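Local coordinates for alpha-Amylase (PDB 2B5D), which belongs to glycoside hydrolase family 57 and pairs a parallel beta/alpha core with a helical C-terminal region, at residues E26-F31 with E75-K80; K130-E133 with L137-V140; D442-R447 with E503-Y508. One frame throughout, in Å; residues are numbered along the deposited sequence.

Contact 1 (E26-F31 with E75-K80); sequences EERWLF and ERHMEK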
ATOM      1  N   GLU A  26      16.991  -5.773  -8.019  1.00 90.18           N
ATOM      2  CA  GLU A  26      17.962  -5.717  -6.934  1.00 89.42           C
ATOM      3  C   GLU A  26      19.259  -6.476  -7.199  1.00 88.29           C
ATOM      4  O   GLU A  26      20.179  -6.460  -6.379  1.00 88.38           O
ATOM      5  CB  GLU A  26      17.337  -6.061  -5.557  1.00 89.71           C
ATOM      6  CG  GLU A  26      15.932  -6.661  -5.563  1.00 91.30           C
ATOM      7  CD  GLU A  26      14.807  -5.638  -5.836  1.00 94.05           C
ATOM      8  OE1 GLU A  26      13.962  -5.923  -6.726  1.00 94.77           O
ATOM      9  OE2 GLU A  26      14.757  -4.569  -5.167  1.00 93.95           O
ATOM     10  N   GLU A  27      19.344  -7.101  -8.368  1.00 86.67           N
ATOM     11  CA  GLU A  27      20.605  -7.648  -8.852  1.00 85.14           C
ATOM     12  C   GLU A  27      21.473  -6.579  -9.528  1.00 83.84           C
ATOM     13  O   GLU A  27      22.652  -6.814  -9.776  1.00 83.12           O
ATOM     14  CB  GLU A  27      20.359  -8.836  -9.798  1.00 85.38           C
ATOM     15  CG  GLU A  27      19.564 -10.002  -9.156  1.00 85.83           C
ATOM     16  CD  GLU A  27      19.573 -11.285  -9.991  1.00 86.08           C
ATOM     17  OE1 GLU A  27      19.656 -12.381  -9.379  1.00 85.39           O
ATOM     18  OE2 GLU A  27      19.493 -11.197 -11.248  1.00 87.09           O
ATOM     19  N   ARG A  28      20.880  -5.420  -9.836  1.00 82.57           N
ATOM     20  CA  ARG A  28      21.606  -4.275 -10.403  1.00 81.32           C
ATOM     21  C   ARG A  28      22.501  -3.577  -9.369  1.00 79.31           C
ATOM     22  O   ARG A  28      23.477  -2.932  -9.737  1.00 78.38           O
ATOM     23  CB  ARG A  28      20.627  -3.240 -10.955  1.00 81.23           C
ATOM     24  CG  ARG A  28      19.824  -3.677 -12.159  1.00 83.11           C
ATOM     25  CD  ARG A  28      18.992  -2.505 -12.717  1.00 84.09           C
ATOM     26  NE  ARG A  28      19.672  -1.747 -13.780  1.00 89.03           N
ATOM     27  CZ  ARG A  28      20.498  -0.713 -13.581  1.00 92.02           C
ATOM     28  NH1 ARG A  28      20.773  -0.290 -12.347  1.00 93.27           N
ATOM     29  NH2 ARG A  28      21.055  -0.091 -14.621  1.00 92.66           N
ATOM     30  N   TRP A  29      22.139  -3.675  -8.086  1.00 77.53           N
ATOM     31  CA  TRP A  29      22.983  -3.162  -7.017  1.00 76.31           C
ATOM     32  C   TRP A  29      24.383  -3.779  -7.154  1.00 74.18           C
ATOM     33  O   TRP A  29      25.381  -3.069  -7.242  1.00 73.66           O
ATOM     34  CB  TRP A  29      22.417  -3.490  -5.631  1.00 77.83           C
ATOM     35  CG  TRP A  29      20.986  -3.064  -5.305  1.00 79.47           C
ATOM     36  CD1 TRP A  29      20.161  -3.672  -4.390  1.00 81.35           C
ATOM     37  CD2 TRP A  29      20.224  -1.958  -5.853  1.00 81.66           C
ATOM     38  NE1 TRP A  29      18.943  -3.026  -4.335  1.00 82.14           N
ATOM     39  CE2 TRP A  29      18.949  -1.973  -5.216  1.00 82.32           C
ATOM     40  CE3 TRP A  29      20.490  -0.956  -6.817  1.00 83.99           C
ATOM     41  CZ2 TRP A  29      17.929  -1.021  -5.512  1.00 81.79           C
ATOM     42  CZ3 TRP A  29      19.465  -0.001  -7.119  1.00 81.97           C
ATOM     43  CH2 TRP A  29      18.206  -0.051  -6.457  1.00 81.44           C
ATOM     44  N   LEU A  30      24.426  -5.104  -7.214  1.00 71.50           N
ATOM     45  CA  LEU A  30      25.654  -5.841  -7.461  1.00 69.47           C
ATOM     46  C   LEU A  30      26.440  -5.347  -8.682  1.00 68.28           C
ATOM     47  O   LEU A  30      27.656  -5.139  -8.618  1.00 67.44           O
ATOM     48  CB  LEU A  30      25.331  -7.326  -7.635  1.00 69.24           C
ATOM     49  CG  LEU A  30      26.259  -8.443  -7.143  1.00 67.67           C
ATOM     50  CD1 LEU A  30      26.325  -9.499  -8.203  1.00 64.44           C
ATOM     51  CD2 LEU A  30      27.661  -7.996  -6.717  1.00 66.19           C
ATOM     52  N   PHE A  31      25.746  -5.161  -9.797  1.00 67.07           N
ATOM     53  CA  PHE A  31      26.404  -4.723 -11.021  1.00 66.06           C
ATOM     54  C   PHE A  31      27.000  -3.315 -10.948  1.00 64.10           C
ATOM     55  O   PHE A  31      28.109  -3.080 -11.433  1.00 63.36           O
ATOM     56  CB  PHE A  31      25.456  -4.863 -12.212  1.00 67.39           C
ATOM     57  CG  PHE A  31      24.930  -6.256 -12.407  1.00 69.23           C
ATOM     58  CD1 PHE A  31      23.672  -6.459 -12.980  1.00 72.39           C
ATOM     59  CD2 PHE A  31      25.686  -7.371 -12.014  1.00 71.06           C
ATOM     60  CE1 PHE A  31      23.168  -7.769 -13.168  1.00 73.47           C
ATOM     61  CE2 PHE A  31      25.205  -8.669 -12.196  1.00 71.42           C
ATOM     62  CZ  PHE A  31      23.945  -8.875 -12.772  1.00 71.41           C
ATOM     63  N   GLU A  75      28.302  -9.621 -17.586  1.00 72.93           N
ATOM     64  CA  GLU A  75      28.960  -9.472 -18.881  1.00 74.69           C
ATOM     65  C   GLU A  75      27.966  -8.919 -19.919  1.00 75.12           C
ATOM     66  O   GLU A  75      28.280  -7.996 -20.683  1.00 75.19           O
ATOM     67  CB  GLU A  75      29.474 -10.835 -19.315  1.00 74.98           C
ATOM     68  CG  GLU A  75      30.924 -10.831 -19.736  1.00 79.03           C
ATOM     69  CD  GLU A  75      31.590 -12.212 -19.631  1.00 84.39           C
ATOM     70  OE1 GLU A  75      31.759 -12.856 -20.693  1.00 86.28           O
ATOM     71  OE2 GLU A  75      31.952 -12.654 -18.502  1.00 85.77           O
ATOM     72  N   ARG A  76      26.755  -9.475 -19.895  1.00 75.50           N
ATOM     73  CA  ARG A  76      25.648  -9.057 -20.743  1.00 75.89           C
ATOM     74  C   ARG A  76      25.117  -7.665 -20.346  1.00 76.17           C
ATOM     75  O   ARG A  76      24.745  -6.855 -21.214  1.00 76.96           O
ATOM     76  CB  ARG A  76      24.572 -10.161 -20.741  1.00 76.01           C
ATOM     77  CG  ARG A  76      23.105  -9.733 -20.646  1.00 76.59           C
ATOM     78  CD  ARG A  76      22.165 -10.917 -20.944  1.00 75.70           C
ATOM     79  NE  ARG A  76      22.739 -12.203 -20.538  1.00 74.24           N
ATOM     80  CZ  ARG A  76      22.266 -12.975 -19.552  1.00 74.22           C
ATOM     81  NH1 ARG A  76      21.179 -12.596 -18.863  1.00 75.47           N
ATOM     82  NH2 ARG A  76      22.873 -14.132 -19.258  1.00 69.18           N
ATOM     83  N   HIS A  77      25.124  -7.363 -19.047  1.00 75.55           N
ATOM     84  CA  HIS A  77      24.800  -6.014 -18.582  1.00 74.92           C
ATOM     85  C   HIS A  77      25.853  -4.997 -19.046  1.00 74.54           C
ATOM     86  O   HIS A  77      25.538  -3.884 -19.456  1.00 74.01           O
ATOM     87  CB  HIS A  77      24.667  -6.002 -17.065  1.00 74.98           C
ATOM     88  CG  HIS A  77      24.785  -4.641 -16.456  1.00 75.49           C
ATOM     89  ND1 HIS A  77      23.688  -3.857 -16.172  1.00 76.58           N
ATOM     90  CD2 HIS A  77      25.870  -3.930 -16.063  1.00 76.22           C
ATOM     91  CE1 HIS A  77      24.092  -2.716 -15.636  1.00 77.22           C
ATOM     92  NE2 HIS A  77      25.411  -2.735 -15.559  1.00 76.71           N
ATOM     93  N   MET A  78      27.112  -5.389 -18.995  1.00 74.44           N
ATOM     94  CA  MET A  78      28.172  -4.475 -19.395  1.00 74.75           C
ATOM     95  C   MET A  78      28.157  -4.134 -20.892  1.00 75.05           C
ATOM     96  O   MET A  78      28.480  -3.001 -21.284  1.00 74.72           O
ATOM     97  CB  MET A  78      29.535  -4.985 -18.920  1.00 74.29           C
ATOM     98  CG  MET A  78      29.777  -4.700 -17.439  1.00 73.56           C
ATOM     99  SD  MET A  78      29.441  -2.960 -16.942  1.00 72.14           S
ATOM    100  CE  MET A  78      30.891  -2.122 -17.600  1.00 69.89           C
ATOM    101  N   GLU A  79      27.760  -5.113 -21.707  1.00 75.68           N
ATOM    102  CA  GLU A  79      27.618  -4.924 -23.162  1.00 76.48           C
ATOM    103  C   GLU A  79      26.421  -4.044 -23.525  1.00 76.03           C
ATOM    104  O   GLU A  79      26.547  -3.113 -24.322  1.00 75.74           O
ATOM    105  CB  GLU A  79      27.554  -6.268 -23.879  1.00 76.69           C
ATOM    106  CG  GLU A  79      28.928  -6.815 -24.227  1.00 78.61           C
ATOM    107  CD  GLU A  79      28.943  -8.337 -24.253  1.00 82.95           C
ATOM    108  OE1 GLU A  79      30.056  -8.922 -24.353  1.00 83.50           O
ATOM    109  OE2 GLU A  79      27.842  -8.952 -24.165  1.00 84.27           O
ATOM    110  N   LYS A  80      25.273  -4.334 -22.917  1.00 76.02           N
ATOM    111  CA  LYS A  80      24.112  -3.452 -22.997  1.00 76.05           C
ATOM    112  C   LYS A  80      24.538  -2.005 -22.707  1.00 75.75           C
ATOM    113  O   LYS A  80      24.154  -1.072 -23.417  1.00 75.83           O
ATOM    114  CB  LYS A  80      23.053  -3.921 -21.999  1.00 76.49           C
ATOM    115  CG  LYS A  80      21.617  -3.701 -22.417  1.00 78.32           C
ATOM    116  CD  LYS A  80      20.770  -4.914 -21.999  1.00 82.22           C
ATOM    117  CE  LYS A  80      19.263  -4.723 -22.240  1.00 84.35           C
ATOM    118  NZ  LYS A  80      18.558  -4.021 -21.111  1.00 84.61           N
TER
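Arg28 and Phe31, three residues apart on the first turn of helix 27-47, both approach the imidazole of His77 on helix 68-91, a helix-to-helix contact within the family 57 region. Just ahead of them, Glu27 sends its side chain to Leu70 on that same helix. The aliphatic chain of Arg28 bends at chi3 (93°), and its NH2 arrives near the plane of the imidazole, 4.1 Å from CE1 of His77. Guanidinium and imidazole stand 76° apart, so the two flat groups are not stacked. NH1 of Arg28 is salt-bridged to Glu32, which holds the charged end along its own helix. Phe31 points toward the neighbouring helix and supplies the apolar part. The backbone O of Glu27 sits 3.3 Å above the centre of the Phe31 ring, while the phenyl and imidazole rings lie obliquely, their centroids 5.2 Å apart. With CG of His77 anti to its backbone N (chi1 161°), the imidazole reaches across to Phe31, whose CB makes a CH-pi contact 4.0 Å from the ring centroid of His77.

Contact 2 (K130-E133 with L137-V140); sequences KYQE and LEIV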
ATOM      1  N   LYS A 130      45.085 -11.890  -5.403  1.00 67.78           N
ATOM      2  CA  LYS A 130      46.425 -11.645  -5.921  1.00 68.53           C
ATOM      3  C   LYS A 130      47.087 -10.458  -5.222  1.00 68.72           C
ATOM      4  O   LYS A 130      48.296 -10.447  -5.006  1.00 69.86           O
ATOM      5  CB  LYS A 130      46.353 -11.471  -7.437  1.00 68.08           C
ATOM      6  CG  LYS A 130      47.538 -10.822  -8.092  1.00 69.92           C
ATOM      7  CD  LYS A 130      47.337 -10.731  -9.592  1.00 72.25           C
ATOM      8  CE  LYS A 130      47.662  -9.339 -10.106  1.00 73.85           C
ATOM      9  NZ  LYS A 130      46.420  -8.533 -10.179  1.00 75.72           N
ATOM     10  N   TYR A 131      46.296  -9.472  -4.834  1.00 68.69           N
ATOM     11  CA  TYR A 131      46.850  -8.382  -4.067  1.00 68.14           C
ATOM     12  C   TYR A 131      47.058  -8.740  -2.602  1.00 67.26           C
ATOM     13  O   TYR A 131      47.967  -8.199  -1.964  1.00 67.45           O
ATOM     14  CB  TYR A 131      46.088  -7.067  -4.313  1.00 69.15           C
ATOM     15  CG  TYR A 131      46.271  -6.582  -5.746  1.00 70.54           C
ATOM     16  CD1 TYR A 131      47.472  -6.003  -6.171  1.00 71.49           C
ATOM     17  CD2 TYR A 131      45.254  -6.720  -6.679  1.00 73.03           C
ATOM     18  CE1 TYR A 131      47.647  -5.568  -7.483  1.00 71.26           C
ATOM     19  CE2 TYR A 131      45.422  -6.296  -8.000  1.00 73.17           C
ATOM     20  CZ  TYR A 131      46.620  -5.728  -8.396  1.00 72.06           C
ATOM     21  OH  TYR A 131      46.760  -5.310  -9.715  1.00 72.83           O
ATOM     22  N   GLN A 132      46.265  -9.668  -2.065  1.00 66.04           N
ATOM     23  CA  GLN A 132      46.554 -10.157  -0.721  1.00 64.74           C
ATOM     24  C   GLN A 132      47.927 -10.845  -0.700  1.00 65.89           C
ATOM     25  O   GLN A 132      48.698 -10.638   0.237  1.00 65.84           O
ATOM     26  CB  GLN A 132      45.465 -11.069  -0.143  1.00 64.25           C
ATOM     27  CG  GLN A 132      45.661 -11.365   1.338  1.00 60.67           C
ATOM     28  CD  GLN A 132      44.423 -11.943   2.051  1.00 61.46           C
ATOM     29  OE1 GLN A 132      43.893 -13.015   1.695  1.00 60.49           O
ATOM     30  NE2 GLN A 132      43.982 -11.256   3.073  1.00 50.36           N
ATOM     31  N   GLU A 133      48.231 -11.626  -1.740  1.00 66.55           N
ATOM     32  CA  GLU A 133      49.504 -12.379  -1.819  1.00 68.27           C
ATOM     33  C   GLU A 133      50.732 -11.471  -1.810  1.00 66.93           C
ATOM     34  O   GLU A 133      51.769 -11.832  -1.255  1.00 67.12           O
ATOM     35  CB  GLU A 133      49.525 -13.342  -3.015  1.00 67.95           C
ATOM     36  CG  GLU A 133      48.719 -14.631  -2.723  1.00 71.35           C
ATOM     37  CD  GLU A 133      48.287 -15.419  -3.985  1.00 72.21           C
ATOM     38  OE1 GLU A 133      48.455 -14.913  -5.132  1.00 77.44           O
ATOM     39  OE2 GLU A 133      47.764 -16.557  -3.821  1.00 77.33           O
ATOM     40  N   LEU A 137      47.542  -5.699   0.181  1.00 54.05           N
ATOM     41  CA  LEU A 137      46.143  -5.797   0.584  1.00 52.94           C
ATOM     42  C   LEU A 137      46.006  -6.862   1.668  1.00 52.90           C
ATOM     43  O   LEU A 137      46.688  -7.894   1.632  1.00 53.06           O
ATOM     44  CB  LEU A 137      45.256  -6.164  -0.606  1.00 52.18           C
ATOM     45  CG  LEU A 137      43.748  -6.162  -0.389  1.00 50.09           C
ATOM     46  CD1 LEU A 137      43.209  -4.712  -0.161  1.00 49.35           C
ATOM     47  CD2 LEU A 137      43.111  -6.767  -1.591  1.00 48.05           C
ATOM     48  N   GLU A 138      45.132  -6.579   2.629  1.00 51.56           N
ATOM     49  CA  GLU A 138      44.755  -7.487   3.686  1.00 50.58           C
ATOM     50  C   GLU A 138      43.209  -7.525   3.664  1.00 50.51           C
ATOM     51  O   GLU A 138      42.534  -6.466   3.721  1.00 50.61           O
ATOM     52  CB  GLU A 138      45.351  -6.980   5.018  1.00 50.14           C
ATOM     53  CG  GLU A 138      44.791  -7.531   6.308  1.00 48.99           C
ATOM     54  CD  GLU A 138      45.113  -9.008   6.550  1.00 51.74           C
ATOM     55  OE1 GLU A 138      44.672  -9.506   7.606  1.00 53.54           O
ATOM     56  OE2 GLU A 138      45.773  -9.691   5.720  1.00 50.22           O
ATOM     57  N   ILE A 139      42.674  -8.739   3.480  1.00 49.04           N
ATOM     58  CA  ILE A 139      41.238  -9.015   3.394  1.00 47.53           C
ATOM     59  C   ILE A 139      40.809  -9.852   4.584  1.00 46.81           C
ATOM     60  O   ILE A 139      41.287 -10.970   4.769  1.00 45.88           O
ATOM     61  CB  ILE A 139      40.886  -9.853   2.138  1.00 47.38           C
ATOM     62  CG1 ILE A 139      41.545  -9.304   0.882  1.00 45.99           C
ATOM     63  CG2 ILE A 139      39.397 -10.024   2.001  1.00 47.65           C
ATOM     64  CD1 ILE A 139      41.523 -10.278  -0.222  1.00 47.28           C
ATOM     65  N   VAL A 140      39.908  -9.282   5.381  1.00 46.02           N
ATOM     66  CA  VAL A 140      39.320  -9.924   6.516  1.00 44.49           C
ATOM     67  C   VAL A 140      37.938 -10.535   6.139  1.00 45.15           C
ATOM     68  O   VAL A 140      37.326 -10.166   5.115  1.00 44.85           O
ATOM     69  CB  VAL A 140      39.200  -8.920   7.650  1.00 44.97           C
ATOM     70  CG1 VAL A 140      40.554  -8.206   7.862  1.00 45.06           C
ATOM     71  CG2 VAL A 140      38.106  -7.905   7.380  1.00 43.67           C
TER
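Gln132 on helix 125-134 donates from its amide NE2 to the carbonyl O of Ile139, 3.2 Å away, on strand 137-142. The bond is bent at the hydrogen (145°), and the donor meets the oxygen well to the side of the C=O direction (109°), a little off the carbonyl plane. Tyr170 OH hydrogen-bonds to both NE2 of Gln132 and O of Ile139, which probably helps to hold the buried amide in place. NE2 of Gln132 also lies 2.9 Å from N of Ile139, a doubtfully close approach of two donors. Closer to the turn, N of Leu137 makes a weak hydrogen bond to O of Tyr131 at 3.3 Å, and the CA-H of Gln132 points almost straight at the Leu137 carbonyl (CA to O 3.3 Å). Around these bonds the packing is apolar. The extended Gln132 chain, its CG anti to the backbone N (chi1 -170°), runs over Ile139, whose CD1 lies 4.0 Å from CB of Gln132. CB of Tyr131 rests 3.9 Å from CB of Leu137, while the Tyr131 ring turns off to an edge-to-face contact with Phe45. Such a short helix-to-strand turn ends a beta-alpha-beta connection: strand 137-142 pairs in parallel with strand 53-57, the helices between forming the crossover.

Contact 3 (D442-R447 with E503-Y508); sequences DPLVER and EMLRYY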
ATOM      1  N   ASP A 442      21.783 -40.247   6.198  1.00 65.10           N
ATOM      2  CA  ASP A 442      20.752 -40.004   5.177  1.00 64.78           C
ATOM      3  C   ASP A 442      20.997 -38.653   4.435  1.00 64.88           C
ATOM      4  O   ASP A 442      20.810 -37.588   5.023  1.00 64.80           O
ATOM      5  CB  ASP A 442      19.388 -40.032   5.863  1.00 64.59           C
ATOM      6  CG  ASP A 442      18.221 -39.909   4.892  1.00 65.10           C
ATOM      7  OD1 ASP A 442      17.080 -39.997   5.377  1.00 63.83           O
ATOM      8  OD2 ASP A 442      18.430 -39.716   3.668  1.00 65.40           O
ATOM      9  N   PRO A 443      21.404 -38.703   3.144  1.00 64.43           N
ATOM     10  CA  PRO A 443      21.840 -37.484   2.439  1.00 64.21           C
ATOM     11  C   PRO A 443      20.687 -36.557   2.042  1.00 64.48           C
ATOM     12  O   PRO A 443      20.923 -35.422   1.567  1.00 64.57           O
ATOM     13  CB  PRO A 443      22.547 -38.015   1.181  1.00 64.18           C
ATOM     14  CG  PRO A 443      21.964 -39.405   0.956  1.00 63.79           C
ATOM     15  CD  PRO A 443      21.455 -39.905   2.283  1.00 64.15           C
ATOM     16  N   LEU A 444      19.461 -37.046   2.213  1.00 64.27           N
ATOM     17  CA  LEU A 444      18.269 -36.251   1.935  1.00 63.79           C
ATOM     18  C   LEU A 444      17.976 -35.389   3.153  1.00 62.99           C
ATOM     19  O   LEU A 444      17.775 -34.200   3.009  1.00 62.80           O
ATOM     20  CB  LEU A 444      17.057 -37.125   1.631  1.00 63.56           C
ATOM     21  CG  LEU A 444      16.110 -36.719   0.485  1.00 65.46           C
ATOM     22  CD1 LEU A 444      14.656 -37.086   0.841  1.00 64.29           C
ATOM     23  CD2 LEU A 444      16.200 -35.243   0.025  1.00 65.13           C
ATOM     24  N   VAL A 445      17.958 -36.005   4.337  1.00 62.46           N
ATOM     25  CA  VAL A 445      17.794 -35.298   5.609  1.00 62.50           C
ATOM     26  C   VAL A 445      18.862 -34.212   5.798  1.00 62.22           C
ATOM     27  O   VAL A 445      18.590 -33.145   6.355  1.00 62.73           O
ATOM     28  CB  VAL A 445      17.851 -36.281   6.781  1.00 62.23           C
ATOM     29  CG1 VAL A 445      18.137 -35.576   8.075  1.00 62.18           C
ATOM     30  CG2 VAL A 445      16.533 -37.037   6.896  1.00 63.04           C
ATOM     31  N   GLU A 446      20.051 -34.503   5.287  1.00 61.89           N
ATOM     32  CA  GLU A 446      21.207 -33.662   5.393  1.00 61.79           C
ATOM     33  C   GLU A 446      21.060 -32.449   4.487  1.00 60.34           C
ATOM     34  O   GLU A 446      21.256 -31.323   4.937  1.00 60.24           O
ATOM     35  CB  GLU A 446      22.469 -34.449   5.032  1.00 62.43           C
ATOM     36  CG  GLU A 446      23.734 -33.907   5.715  1.00 65.99           C
ATOM     37  CD  GLU A 446      25.018 -34.157   4.921  1.00 68.87           C
ATOM     38  OE1 GLU A 446      24.920 -34.575   3.746  1.00 72.44           O
ATOM     39  OE2 GLU A 446      26.121 -33.901   5.460  1.00 67.95           O
ATOM     40  N   ARG A 447      20.735 -32.689   3.217  1.00 58.48           N
ATOM     41  CA  ARG A 447      20.326 -31.629   2.296  1.00 56.63           C
ATOM     42  C   ARG A 447      19.218 -30.711   2.874  1.00 55.01           C
ATOM     43  O   ARG A 447      19.270 -29.477   2.730  1.00 54.13           O
ATOM     44  CB  ARG A 447      19.933 -32.228   0.971  1.00 56.37           C
ATOM     45  CG  ARG A 447      21.131 -32.619   0.127  1.00 58.77           C
ATOM     46  CD  ARG A 447      20.684 -33.375  -1.151  1.00 60.83           C
ATOM     47  NE  ARG A 447      19.848 -32.539  -2.013  1.00 61.22           N
ATOM     48  CZ  ARG A 447      18.841 -32.976  -2.768  1.00 61.66           C
ATOM     49  NH1 ARG A 447      18.506 -34.257  -2.772  1.00 60.92           N
ATOM     50  NH2 ARG A 447      18.154 -32.116  -3.513  1.00 62.25           N
ATOM     51  N   GLU A 503      11.260 -31.823  -4.823  1.00 61.41           N
ATOM     52  CA  GLU A 503      11.237 -30.831  -5.895  1.00 60.16           C
ATOM     53  C   GLU A 503      11.268 -29.408  -5.338  1.00 57.94           C
ATOM     54  O   GLU A 503      11.936 -28.533  -5.900  1.00 56.95           O
ATOM     55  CB  GLU A 503      10.000 -31.035  -6.782  1.00 61.13           C
ATOM     56  CG  GLU A 503      10.071 -32.280  -7.659  1.00 65.41           C
ATOM     57  CD  GLU A 503       9.211 -32.139  -8.912  1.00 72.46           C
ATOM     58  OE1 GLU A 503       9.777 -31.736  -9.970  1.00 73.18           O
ATOM     59  OE2 GLU A 503       7.976 -32.404  -8.821  1.00 73.29           O
ATOM     60  N   MET A 504      10.504 -29.191  -4.265  1.00 56.37           N
ATOM     61  CA  MET A 504      10.545 -27.959  -3.511  1.00 56.42           C
ATOM     62  C   MET A 504      11.956 -27.742  -2.925  1.00 55.37           C
ATOM     63  O   MET A 504      12.521 -26.674  -3.080  1.00 55.49           O
ATOM     64  CB  MET A 504       9.512 -27.973  -2.374  1.00 56.12           C
ATOM     65  CG  MET A 504       9.374 -26.602  -1.706  1.00 55.89           C
ATOM     66  SD  MET A 504       8.574 -26.659  -0.076  1.00 59.36           S
ATOM     67  CE  MET A 504       6.865 -26.931  -0.561  1.00 61.38           C
ATOM     68  N   LEU A 505      12.518 -28.761  -2.279  1.00 54.70           N
ATOM     69  CA  LEU A 505      13.883 -28.692  -1.739  1.00 54.66           C
ATOM     70  C   LEU A 505      14.898 -28.300  -2.798  1.00 54.34           C
ATOM     71  O   LEU A 505      15.754 -27.461  -2.555  1.00 55.30           O
ATOM     72  CB  LEU A 505      14.303 -30.004  -1.064  1.00 54.62           C
ATOM     73  CG  LEU A 505      15.785 -30.107  -0.618  1.00 54.83           C
ATOM     74  CD1 LEU A 505      16.145 -29.118   0.510  1.00 51.02           C
ATOM     75  CD2 LEU A 505      16.085 -31.536  -0.205  1.00 54.17           C
ATOM     76  N   ARG A 506      14.790 -28.875  -3.982  1.00 53.89           N
ATOM     77  CA  ARG A 506      15.700 -28.515  -5.062  1.00 53.80           C
ATOM     78  C   ARG A 506      15.449 -27.089  -5.527  1.00 52.50           C
ATOM     79  O   ARG A 506      16.330 -26.443  -6.105  1.00 52.37           O
ATOM     80  CB  ARG A 506      15.485 -29.431  -6.259  1.00 54.36           C
ATOM     81  CG  ARG A 506      15.987 -30.826  -6.099  1.00 59.65           C
ATOM     82  CD  ARG A 506      16.353 -31.375  -7.488  1.00 64.57           C
ATOM     83  NE  ARG A 506      15.184 -31.430  -8.360  1.00 64.89           N
ATOM     84  CZ  ARG A 506      14.246 -32.378  -8.316  1.00 66.44           C
ATOM     85  NH1 ARG A 506      13.212 -32.313  -9.162  1.00 65.22           N
ATOM     86  NH2 ARG A 506      14.328 -33.386  -7.433  1.00 66.29           N
ATOM     87  N   TYR A 507      14.222 -26.617  -5.336  1.00 51.01           N
ATOM     88  CA  TYR A 507      13.901 -25.275  -5.790  1.00 49.92           C
ATOM     89  C   TYR A 507      14.683 -24.344  -4.851  1.00 49.32           C
ATOM     90  O   TYR A 507      15.538 -23.588  -5.301  1.00 49.71           O
ATOM     91  CB  TYR A 507      12.381 -25.003  -5.817  1.00 48.45           C
ATOM     92  CG  TYR A 507      12.102 -23.525  -5.881  1.00 48.10           C
ATOM     93  CD1 TYR A 507      12.616 -22.765  -6.925  1.00 46.15           C
ATOM     94  CD2 TYR A 507      11.371 -22.878  -4.877  1.00 45.62           C
ATOM     95  CE1 TYR A 507      12.444 -21.385  -6.978  1.00 47.19           C
ATOM     96  CE2 TYR A 507      11.186 -21.494  -4.922  1.00 46.24           C
ATOM     97  CZ  TYR A 507      11.727 -20.758  -5.973  1.00 46.61           C
ATOM     98  OH  TYR A 507      11.546 -19.403  -6.066  1.00 46.14           O
ATOM     99  N   TYR A 508      14.423 -24.464  -3.553  1.00 48.35           N
ATOM    100  CA  TYR A 508      15.197 -23.804  -2.497  1.00 47.91           C
ATOM    101  C   TYR A 508      16.730 -23.896  -2.618  1.00 48.63           C
ATOM    102  O   TYR A 508      17.433 -22.882  -2.474  1.00 47.36           O
ATOM    103  CB  TYR A 508      14.779 -24.367  -1.143  1.00 47.73           C
ATOM    104  CG  TYR A 508      13.359 -24.055  -0.745  1.00 46.99           C
ATOM    105  CD1 TYR A 508      12.849 -24.571   0.421  1.00 46.04           C
ATOM    106  CD2 TYR A 508      12.522 -23.258  -1.541  1.00 48.44           C
ATOM    107  CE1 TYR A 508      11.574 -24.301   0.844  1.00 47.41           C
ATOM    108  CE2 TYR A 508      11.190 -22.973  -1.138  1.00 48.40           C
ATOM    109  CZ  TYR A 508      10.726 -23.521   0.063  1.00 49.22           C
ATOM    110  OH  TYR A 508       9.440 -23.296   0.552  1.00 50.18           O
TER
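Two helices of the C-terminal helical region, 443-458 and 502-511, are joined by Leu505, which reaches from the second helix to Leu444 and Arg447 on the first. The short segments cross at 46°, with axes 11.6 Å apart at closest approach, a wide spacing bridged by side chains, chiefly Leu505. Leu505 carries its CG anti to the backbone N (chi1 172°), which extends the isobutyl group toward the other helix. Its CD2 then lies 3.7 Å from CD2 of Leu444, the two chains sliding past each other in opposite directions. The same Leu505 methyl sits over one face of the Arg447 guanidinium, toward its rim and 3.9 Å from NH2. The other Leu505 methyl, CD1, approaches the backbone carbonyl of Arg447. A bend at chi3 (62°) turns the Arg447 guanidinium so that CG of Arg506 meets its edge in plane, 3.6 Å from NH2. Asp442 begins the first helix as its N-cap: OD2 accepts from N of Leu444 at 3.2 Å, from above the carboxylate plane. On the far helix, Tyr507 stacks on Tyr507 of the second subunit, and OH of Tyr508 bonds to the backbone O of Glu20 there. The two guanidinium groups are close, NH2 of Arg447 standing 5.6 Å from NH2 of Arg506, but each has a carboxylate: Arg447 pairs with Glu509, and Arg506 with Glu503 at 3.6 Å from NH1 to OE1. These acids probably offset the like charges, so that Arg447 offers a guanidinium face and Arg506 an aliphatic CG, while both charges are met by acids of helix 502-511.

How the contacts relate
Contact 2 is the buried one, made of neighbouring elements at the end of a crossover in the parallel sheet; contacts 1 and 3 are only partly buried, and each joins two helices far apart in sequence. Contacts 1 and 2 share the family 57 region, their centres about 26 Å apart, whereas contact 3 belongs to the C-terminal helical region, its centre about 31 Å from that of contact 1. Chemistry follows place: buried backbone and amide groups are hydrogen-bonded in contact 2, rings and a guanidinium meet without such bonds in contact 1, and leucines with arginines pack in contact 3, whose helix 502-511 also meets the second subunit through other residues, Tyr507 and Tyr508 among them. None of the three touches another.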